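Local coordinates for protein ADP/ATP-dependent NAD(P)H-hydrate dehydratase (Bacillus subtilis, PDB 3RPZ) that dehydrates the hydrated, damaged form of NADH or NADPH back to the intact cofactor, using ADP or ATP, at residues D85-A90 and G107-E112; G154-F157 and G161-V164; A248-W253 and H260-H265. One frame throughout, in Å; residues are numbered along the deposited sequence.

Contact 1: D85-A90 and G107-E112; sequences DGWKKA and GLPQTE. With NPW (beta-6-hydroxy-1,4,5,6-tetrahydronicotinamide adenine dinucleotide phosphate), chain D.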
# COMPACT_ATOMS: atom_id res chain seq x y z
N ASP A 85 -12.17 -10.64 -17.05
CA ASP A 85 -11.61 -11.50 -18.11
C ASP A 85 -11.70 -10.82 -19.46
O ASP A 85 -11.86 -11.47 -20.49
CB ASP A 85 -12.26 -12.88 -18.12
CG ASP A 85 -11.90 -13.68 -16.91
OD1 ASP A 85 -10.71 -13.65 -16.51
OD2 ASP A 85 -12.80 -14.34 -16.37
N GLY A 86 -11.53 -9.48 -19.49
CA GLY A 86 -11.75 -8.75 -20.68
C GLY A 86 -10.86 -9.07 -21.88
O GLY A 86 -11.34 -9.03 -23.00
N TRP A 87 -9.57 -9.36 -21.63
CA TRP A 87 -8.67 -9.64 -22.76
C TRP A 87 -9.00 -10.98 -23.39
O TRP A 87 -8.83 -11.12 -24.59
CB TRP A 87 -7.21 -9.51 -22.42
CG TRP A 87 -6.57 -10.39 -21.41
CD1 TRP A 87 -6.32 -10.08 -20.14
CD2 TRP A 87 -6.00 -11.68 -21.62
NE1 TRP A 87 -5.71 -11.13 -19.51
CE2 TRP A 87 -5.49 -12.12 -20.41
CE3 TRP A 87 -5.88 -12.50 -22.73
CZ2 TRP A 87 -4.83 -13.37 -20.26
CZ3 TRP A 87 -5.21 -13.75 -22.59
CH2 TRP A 87 -4.72 -14.14 -21.37
N LYS A 88 -9.50 -11.92 -22.59
CA LYS A 88 -9.98 -13.19 -23.15
C LYS A 88 -11.29 -12.94 -23.88
O LYS A 88 -11.52 -13.48 -24.99
CB LYS A 88 -10.10 -14.25 -22.04
CG LYS A 88 -8.75 -14.61 -21.42
CD LYS A 88 -8.86 -15.72 -20.35
CE LYS A 88 -7.64 -15.82 -19.43
NZ LYS A 88 -7.60 -17.09 -18.63
N LYS A 89 -12.24 -12.21 -23.29
CA LYS A 89 -13.48 -11.91 -23.95
C LYS A 89 -13.39 -11.16 -25.26
O LYS A 89 -14.19 -11.34 -26.18
CB LYS A 89 -14.46 -11.16 -23.00
CG LYS A 89 -14.90 -12.00 -21.81
CD LYS A 89 -15.79 -11.15 -20.92
CE LYS A 89 -16.39 -11.92 -19.77
NZ LYS A 89 -16.92 -10.95 -18.69
N ALA A 90 -12.35 -10.32 -25.35
CA ALA A 90 -12.11 -9.56 -26.56
C ALA A 90 -11.76 -10.43 -27.74
O ALA A 90 -11.91 -10.03 -28.88
CB ALA A 90 -10.99 -8.48 -26.36
N GLY A 107 2.10 -7.96 -20.02
CA GLY A 107 1.81 -9.15 -19.21
C GLY A 107 0.86 -10.15 -19.77
O GLY A 107 0.34 -10.99 -19.06
N LEU A 108 0.62 -10.08 -21.08
CA LEU A 108 -0.21 -11.08 -21.76
C LEU A 108 0.69 -12.09 -22.44
O LEU A 108 1.69 -11.71 -23.03
CB LEU A 108 -1.15 -10.43 -22.83
CG LEU A 108 -2.14 -9.40 -22.28
CD1 LEU A 108 -3.14 -9.08 -23.41
CD2 LEU A 108 -2.88 -9.93 -21.06
N PRO A 109 0.32 -13.36 -22.40
CA PRO A 109 1.09 -14.37 -23.13
C PRO A 109 1.02 -14.09 -24.63
O PRO A 109 0.03 -13.54 -25.14
CB PRO A 109 0.34 -15.65 -22.85
CG PRO A 109 -0.98 -15.27 -22.58
CD PRO A 109 -0.89 -13.93 -21.81
N GLN A 110 2.08 -14.43 -25.34
CA GLN A 110 2.19 -14.13 -26.76
C GLN A 110 1.54 -15.26 -27.53
O GLN A 110 2.20 -16.13 -28.12
CB GLN A 110 3.67 -13.89 -27.19
CG GLN A 110 3.77 -13.03 -28.47
CD GLN A 110 3.57 -13.80 -29.75
OE1 GLN A 110 2.52 -13.70 -30.45
NE2 GLN A 110 4.56 -14.60 -30.07
N THR A 111 0.20 -15.22 -27.59
CA THR A 111 -0.59 -16.30 -28.13
C THR A 111 -1.50 -15.86 -29.28
O THR A 111 -1.76 -14.71 -29.47
CB THR A 111 -1.48 -16.93 -27.10
OG1 THR A 111 -2.45 -15.95 -26.68
CG2 THR A 111 -0.65 -17.53 -25.91
N GLU A 112 -2.05 -16.86 -29.98
CA GLU A 112 -3.01 -16.62 -31.07
C GLU A 112 -4.29 -16.05 -30.49
O GLU A 112 -4.93 -15.21 -31.17
CB GLU A 112 -3.30 -17.91 -31.83
CG GLU A 112 -2.12 -18.45 -32.59
CD GLU A 112 -2.42 -19.70 -33.39
OE1 GLU A 112 -3.60 -19.95 -33.73
OE2 GLU A 112 -1.45 -20.44 -33.69
P NPW D . 19.24 -10.05 -24.33
O1 NPW D . 18.82 -11.49 -24.11
O2 NPW D . 19.34 -9.17 -23.12
O3 NPW D . 20.47 -9.88 -25.23
PA NPW D . 11.24 -10.70 -23.80
PB NPW D . 10.18 -9.03 -21.66
C1A NPW D . 16.05 -8.44 -25.91
C1B NPW D . 6.07 -8.87 -19.37
N1C NPW D . 6.60 -8.19 -18.21
N1D NPW D . 18.78 -4.21 -26.75
C2A NPW D . 16.75 -9.31 -24.86
O2A NPW D . 18.10 -9.41 -25.28
C2B NPW D . 5.98 -8.01 -20.63
O2B NPW D . 4.91 -7.10 -20.59
C2C NPW D . 6.03 -8.18 -17.04
C2D NPW D . 19.01 -5.48 -27.10
C3A NPW D . 15.99 -10.62 -24.95
O3A NPW D . 16.41 -11.44 -26.07
C3B NPW D . 5.78 -9.15 -21.66
O3B NPW D . 4.40 -9.50 -21.65
C3C NPW D . 6.38 -7.76 -15.86
N3D NPW D . 18.27 -6.57 -26.86
C4B NPW D . 6.63 -10.28 -21.06
O4B NPW D . 6.94 -9.94 -19.68
C4C NPW D . 7.79 -7.19 -15.77
C4D NPW D . 17.15 -6.24 -26.20
O4D NPW D . 14.68 -8.86 -25.83
C4E NPW D . 14.58 -10.12 -25.21
C5A NPW D . 16.81 -4.94 -25.74
C5B NPW D . 7.95 -10.50 -21.80
O5B NPW D . 8.62 -9.26 -22.02
C5C NPW D . 8.63 -7.73 -16.91
C5E NPW D . 13.78 -9.93 -23.92
O5E NPW D . 12.41 -9.74 -24.27
C6C NPW D . 7.93 -7.52 -18.28
O6C NPW D . 7.75 -6.14 -18.61
C6D NPW D . 17.69 -3.84 -26.04
N6D NPW D . 17.50 -2.58 -25.70
N7A NPW D . 15.63 -4.90 -25.02
C7C NPW D . 5.51 -7.72 -14.72
N7C NPW D . 5.98 -7.23 -13.58
O7C NPW D . 4.35 -8.21 -14.79
C8A NPW D . 15.23 -6.23 -25.02
N9A NPW D . 16.17 -7.00 -25.75
OA1 NPW D . 11.66 -12.11 -23.74
OA2 NPW D . 10.21 -10.26 -24.71
OA3 NPW D . 10.96 -10.29 -22.27
OB1 NPW D . 10.53 -7.76 -22.29
OB2 NPW D . 10.40 -9.19 -20.19
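The loop that lays L108 and P109 against the indole of W87 starts at G107, whose backbone N reaches the ligand NPW instead. G107 N bonds NPW O2B at 3.0 Å and nearly straight (161° at the hydrogen), with a weak, bent second bond to O3B, so this end of the loop grips the hydroxyls of the ribose that carries the hydrated nicotinamide. L108 follows as the main packing residue. With its CG anti to the carbonyl carbon (chi1 -60°), it lowers CD2 squarely onto the five-membered ring of W87, 3.4 Å from the centroid and 7° off the normal, a CH-pi contact. Methylene CG of K88 lies over the opposite face, 3.7 Å above the plane, so the indole is sandwiched. P109 extends the contact obliquely at the six-membered ring, its CD 3.9 Å from W87 CH2. Beyond the inverse gamma turn centred on Q110, T111 caps the following helix through OG1, which bonds V114 N. W87 NE1 makes a weak bond to G38 O. The indole thus wedges between the G107-E112 loop, L36 of strand 32-36 and V114 of helix 112-121, tying short helix 86-89 to the ribokinase-like core beside the NPW pocket.

Contact 2: G154-F157 and G161-V164; sequences GEFF and GVPV. With NPW (beta-6-hydroxy-1,4,5,6-tetrahydronicotinamide adenine dinucleotide phosphate), chain D.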
# COMPACT_ATOMS: atom_id res chain seq x y z
N GLY A 154 14.19 -6.74 -29.01
CA GLY A 154 13.83 -8.14 -29.09
C GLY A 154 12.48 -8.33 -29.75
O GLY A 154 12.28 -9.24 -30.58
N GLU A 155 11.52 -7.51 -29.38
CA GLU A 155 10.19 -7.56 -29.94
C GLU A 155 10.23 -7.14 -31.41
O GLU A 155 9.49 -7.69 -32.23
CB GLU A 155 9.22 -6.69 -29.14
CG GLU A 155 8.86 -7.35 -27.82
CD GLU A 155 8.42 -6.47 -26.71
OE1 GLU A 155 8.64 -5.24 -26.74
OE2 GLU A 155 7.86 -7.01 -25.70
N PHE A 156 11.08 -6.19 -31.74
CA PHE A 156 11.21 -5.77 -33.13
C PHE A 156 11.74 -6.91 -34.00
O PHE A 156 11.27 -7.12 -35.11
CB PHE A 156 12.13 -4.55 -33.23
CG PHE A 156 12.08 -3.84 -34.57
CD1 PHE A 156 12.92 -4.22 -35.60
CD2 PHE A 156 11.26 -2.78 -34.77
CE1 PHE A 156 12.87 -3.59 -36.85
CE2 PHE A 156 11.21 -2.10 -36.02
CZ PHE A 156 12.04 -2.52 -37.03
N PHE A 157 12.68 -7.69 -33.47
CA PHE A 157 13.15 -8.89 -34.16
C PHE A 157 12.02 -9.88 -34.36
O PHE A 157 11.82 -10.42 -35.48
CB PHE A 157 14.28 -9.51 -33.36
CG PHE A 157 14.70 -10.87 -33.83
CD1 PHE A 157 15.05 -11.10 -35.15
CD2 PHE A 157 14.73 -11.92 -32.94
CE1 PHE A 157 15.46 -12.37 -35.58
CE2 PHE A 157 15.11 -13.18 -33.36
CZ PHE A 157 15.48 -13.39 -34.67
N GLY A 161 11.94 -10.04 -38.23
CA GLY A 161 13.11 -10.88 -38.61
C GLY A 161 14.45 -10.16 -38.69
O GLY A 161 15.48 -10.81 -39.01
N VAL A 162 14.49 -8.85 -38.43
CA VAL A 162 15.75 -8.13 -38.41
C VAL A 162 16.48 -8.49 -37.11
O VAL A 162 15.99 -8.19 -36.02
CB VAL A 162 15.57 -6.59 -38.47
CG1 VAL A 162 16.93 -5.86 -38.39
CG2 VAL A 162 14.80 -6.14 -39.72
N PRO A 163 17.64 -9.17 -37.18
CA PRO A 163 18.32 -9.50 -35.94
C PRO A 163 18.71 -8.28 -35.08
O PRO A 163 19.03 -7.22 -35.59
CB PRO A 163 19.57 -10.23 -36.40
CG PRO A 163 19.29 -10.66 -37.80
CD PRO A 163 18.37 -9.62 -38.36
N VAL A 164 18.68 -8.46 -33.76
CA VAL A 164 18.92 -7.40 -32.83
C VAL A 164 20.27 -6.73 -33.08
O VAL A 164 20.38 -5.52 -33.08
CB VAL A 164 18.80 -7.89 -31.35
CG1 VAL A 164 19.25 -6.79 -30.43
CG2 VAL A 164 17.37 -8.37 -31.02
P NPW D . 19.24 -10.05 -24.33
O1 NPW D . 18.82 -11.49 -24.11
O2 NPW D . 19.34 -9.17 -23.12
O3 NPW D . 20.47 -9.88 -25.23
PA NPW D . 11.24 -10.70 -23.80
PB NPW D . 10.18 -9.03 -21.66
C1A NPW D . 16.05 -8.44 -25.91
C1B NPW D . 6.07 -8.87 -19.37
N1C NPW D . 6.60 -8.19 -18.21
N1D NPW D . 18.78 -4.21 -26.75
C2A NPW D . 16.75 -9.31 -24.86
O2A NPW D . 18.10 -9.41 -25.28
C2B NPW D . 5.98 -8.01 -20.63
O2B NPW D . 4.91 -7.10 -20.59
C2C NPW D . 6.03 -8.18 -17.04
C2D NPW D . 19.01 -5.48 -27.10
C3A NPW D . 15.99 -10.62 -24.95
O3A NPW D . 16.41 -11.44 -26.07
C3B NPW D . 5.78 -9.15 -21.66
O3B NPW D . 4.40 -9.50 -21.65
C3C NPW D . 6.38 -7.76 -15.86
N3D NPW D . 18.27 -6.57 -26.86
C4B NPW D . 6.63 -10.28 -21.06
O4B NPW D . 6.94 -9.94 -19.68
C4C NPW D . 7.79 -7.19 -15.77
C4D NPW D . 17.15 -6.24 -26.20
O4D NPW D . 14.68 -8.86 -25.83
C4E NPW D . 14.58 -10.12 -25.21
C5A NPW D . 16.81 -4.94 -25.74
C5B NPW D . 7.95 -10.50 -21.80
O5B NPW D . 8.62 -9.26 -22.02
C5C NPW D . 8.63 -7.73 -16.91
C5E NPW D . 13.78 -9.93 -23.92
O5E NPW D . 12.41 -9.74 -24.27
C6C NPW D . 7.93 -7.52 -18.28
O6C NPW D . 7.75 -6.14 -18.61
C6D NPW D . 17.69 -3.84 -26.04
N6D NPW D . 17.50 -2.58 -25.70
N7A NPW D . 15.63 -4.90 -25.02
C7C NPW D . 5.51 -7.72 -14.72
N7C NPW D . 5.98 -7.23 -13.58
O7C NPW D . 4.35 -8.21 -14.79
C8A NPW D . 15.23 -6.23 -25.02
N9A NPW D . 16.17 -7.00 -25.75
OA1 NPW D . 11.66 -12.11 -23.74
OA2 NPW D . 10.21 -10.26 -24.71
OA3 NPW D . 10.96 -10.29 -22.27
OB1 NPW D . 10.53 -7.76 -22.29
OB2 NPW D . 10.40 -9.19 -20.19
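F157 O accepts the backbone N-H of G161 at 2.8 Å with 151° at the hydrogen, an i to i+4 bond that closes helix 153-160, after which G161 leaves helical geometry with a positive phi of 76°. The chain then doubles back along the F157 side chain. The ring of F157 turns its edge to the returning backbone: CD1 lies 3.2 Å from V162 O, near the ring plane, and the same carbonyl receives a CA-H contact from F157, CA to V162 O being 3.5 Å. F156 meets the loop more loosely, the edge of its ring bringing CE1 to 4.3 Å from CG2 of V162, while W178 of helix 171-182 packs edge-to-face with it. V164 works in two directions. With CG1 anti to the backbone N (chi1 172°), that methyl reaches the adenine of NPW, 3.6 Å from its C2D, and CG2 turns back to the helix, 4.0 Å from F157 CB and equally far from the CA of G154. G154 itself lies 3.4 Å, by its CA, from the ribose oxygen O4D of NPW; a CB built there would clash with that oxygen. Trimming V164 to an alanine would probably open a gap beside the adenine and leave F157 CB and G154 CA without their methyl neighbour. Between the two segments a single conventional hydrogen bond is joined by weak C-H contacts and apolar packing, while OG1 of T160 ties the turn further through F156 O and V162 N; the ligand's adenosine is met by shape rather than by polar recognition from these residues.

Contact 3: A248-W253 and H260-H265; sequences ACAELW and HTLLAH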
# COMPACT_ATOMS: atom_id res chain seq x y z
N ALA A 248 12.02 11.54 -18.61
CA ALA A 248 12.26 12.65 -17.69
C ALA A 248 12.04 12.24 -16.24
O ALA A 248 12.71 12.75 -15.34
CB ALA A 248 11.40 13.86 -18.06
N CYS A 249 11.09 11.34 -16.00
CA CYS A 249 10.85 10.86 -14.64
C CYS A 249 12.05 10.12 -14.10
O CYS A 249 12.40 10.27 -12.92
CB CYS A 249 9.62 9.98 -14.59
SG CYS A 249 8.04 10.89 -14.81
N ALA A 250 12.69 9.28 -14.93
CA ALA A 250 13.92 8.61 -14.52
C ALA A 250 15.05 9.59 -14.27
O ALA A 250 15.84 9.37 -13.35
CB ALA A 250 14.32 7.59 -15.59
N GLU A 251 15.13 10.65 -15.04
CA GLU A 251 16.18 11.65 -14.80
C GLU A 251 15.95 12.40 -13.51
O GLU A 251 16.93 12.68 -12.81
CB GLU A 251 16.29 12.62 -15.97
CG GLU A 251 16.71 11.94 -17.25
CD GLU A 251 16.84 12.86 -18.43
OE1 GLU A 251 16.86 14.11 -18.24
OE2 GLU A 251 17.08 12.38 -19.53
N LEU A 252 14.71 12.72 -13.15
CA LEU A 252 14.41 13.30 -11.83
C LEU A 252 14.87 12.36 -10.76
O LEU A 252 15.54 12.75 -9.81
CB LEU A 252 12.91 13.56 -11.65
CG LEU A 252 12.49 14.15 -10.28
CD1 LEU A 252 12.43 13.14 -9.15
CD2 LEU A 252 13.39 15.34 -9.88
N TRP A 253 14.51 11.08 -10.87
CA TRP A 253 14.88 10.09 -9.85
C TRP A 253 16.32 10.09 -9.55
O TRP A 253 16.74 10.04 -8.37
CB TRP A 253 14.55 8.67 -10.35
CG TRP A 253 15.00 7.51 -9.45
CD1 TRP A 253 16.08 6.67 -9.63
CD2 TRP A 253 14.34 7.06 -8.29
NE1 TRP A 253 16.13 5.74 -8.64
CE2 TRP A 253 15.07 5.92 -7.82
CE3 TRP A 253 13.21 7.50 -7.55
CZ2 TRP A 253 14.67 5.24 -6.68
CZ3 TRP A 253 12.82 6.82 -6.48
CH2 TRP A 253 13.54 5.68 -6.04
N HIS A 260 20.47 2.35 -9.96
CA HIS A 260 20.26 0.92 -9.80
C HIS A 260 18.99 0.58 -9.10
O HIS A 260 18.59 -0.61 -9.09
CB HIS A 260 21.41 0.33 -9.02
CG HIS A 260 22.70 0.35 -9.77
ND1 HIS A 260 22.94 -0.43 -10.87
CD2 HIS A 260 23.82 1.07 -9.55
CE1 HIS A 260 24.16 -0.18 -11.32
NE2 HIS A 260 24.73 0.70 -10.51
N THR A 261 18.32 1.57 -8.49
CA THR A 261 17.34 1.30 -7.42
C THR A 261 15.90 1.68 -7.78
O THR A 261 15.02 1.43 -6.96
CB THR A 261 17.72 1.97 -6.12
OG1 THR A 261 17.58 3.42 -6.25
CG2 THR A 261 19.15 1.66 -5.68
N LEU A 262 15.63 2.24 -8.97
CA LEU A 262 14.27 2.64 -9.36
C LEU A 262 13.37 1.43 -9.52
O LEU A 262 13.77 0.45 -10.09
CB LEU A 262 14.32 3.43 -10.65
CG LEU A 262 12.98 3.93 -11.21
CD1 LEU A 262 12.31 4.97 -10.33
CD2 LEU A 262 13.19 4.49 -12.63
N LEU A 263 12.13 1.55 -9.07
CA LEU A 263 11.09 0.57 -9.42
C LEU A 263 10.11 1.26 -10.35
O LEU A 263 9.73 2.41 -10.12
CB LEU A 263 10.39 0.09 -8.16
CG LEU A 263 11.30 -0.60 -7.14
CD1 LEU A 263 10.57 -0.93 -5.84
CD2 LEU A 263 11.85 -1.90 -7.75
N ALA A 264 9.64 0.57 -11.37
CA ALA A 264 8.83 1.15 -12.42
C ALA A 264 7.64 1.92 -11.90
O ALA A 264 7.33 2.99 -12.45
CB ALA A 264 8.35 0.08 -13.40
N HIS A 265 6.92 1.42 -10.91
CA HIS A 265 5.75 2.16 -10.45
C HIS A 265 6.06 3.52 -9.95
O HIS A 265 5.18 4.40 -9.97
CB HIS A 265 4.97 1.37 -9.40
CG HIS A 265 5.63 1.23 -8.09
ND1 HIS A 265 5.48 2.10 -7.02
CD2 HIS A 265 6.47 0.26 -7.66
CE1 HIS A 265 6.22 1.67 -6.00
NE2 HIS A 265 6.79 0.54 -6.35
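S258 O, in the turn between the two segments, is gripped twice: by NE1 of W253 from helix 235-256 and by OG1 of T261 from the returning loop. The shared acceptor brings the two donors close together, T261 OG1 standing 3.6 Å from W253 NE1. OG1 sits at the indole edge, near the ring plane and 3.5 Å from CZ2 of W253, and the two side chains cross at about a right angle. The torsion of T261 (chi1 69°) places OG1 between its own N and carbonyl carbon, from where it can reach both the carbonyl and the indole edge. L262 supplies the apolar part. Its CD1 rests over the indole face, 3.8 Å from the centroid of the five-membered ring of W253 and 19° off the normal, a CH-pi contact in which the closest ring atom to CD1 is W253 CD2 at 3.6 Å. Its CB follows the same ring toward the nitrogen, 3.6 Å from W253 NE1. The other methyl, CD2, extends to 4.4 Å from the CB of A250, one turn earlier on the helix. Around this pair, H257 stacks on W253, and P272 of the second subunit packs on both W253 and T261. On the loop, T261 O accepts R55 NH1 of that subunit, and L262 O accepts K214 NZ of its own chain. The chemistry is thus divided by position on one aromatic group: L262 presses on a face, while the buried N-H at the rim is satisfied by a turn carbonyl. Because T261 uses the same carbonyl, turn, helix and loop are fixed together at a surface that joins two subunits.

Contacts 1 and 3 are buried, whereas contact 2 lies at the surface. None of the three shares a helix or loop with another, and none touches another. The centres of contact 1 and contact 2 are about 23 Å apart, those of contact 1 and contact 3 about 29 Å, and those of contact 2 and contact 3 about 27 Å. Both buried contacts set a leucine methyl over a tryptophan face, although contact 3 adds a shared polar acceptor and meets the second subunit. Contact 2 instead relies on a backbone bond and ring-edge contacts. Contacts 1 and 2 serve the same NPW molecule, the first by hydrogen bonds at the nicotinamide ribose, the second by van der Waals contact at the adenosine; contact 3 touches no NPW.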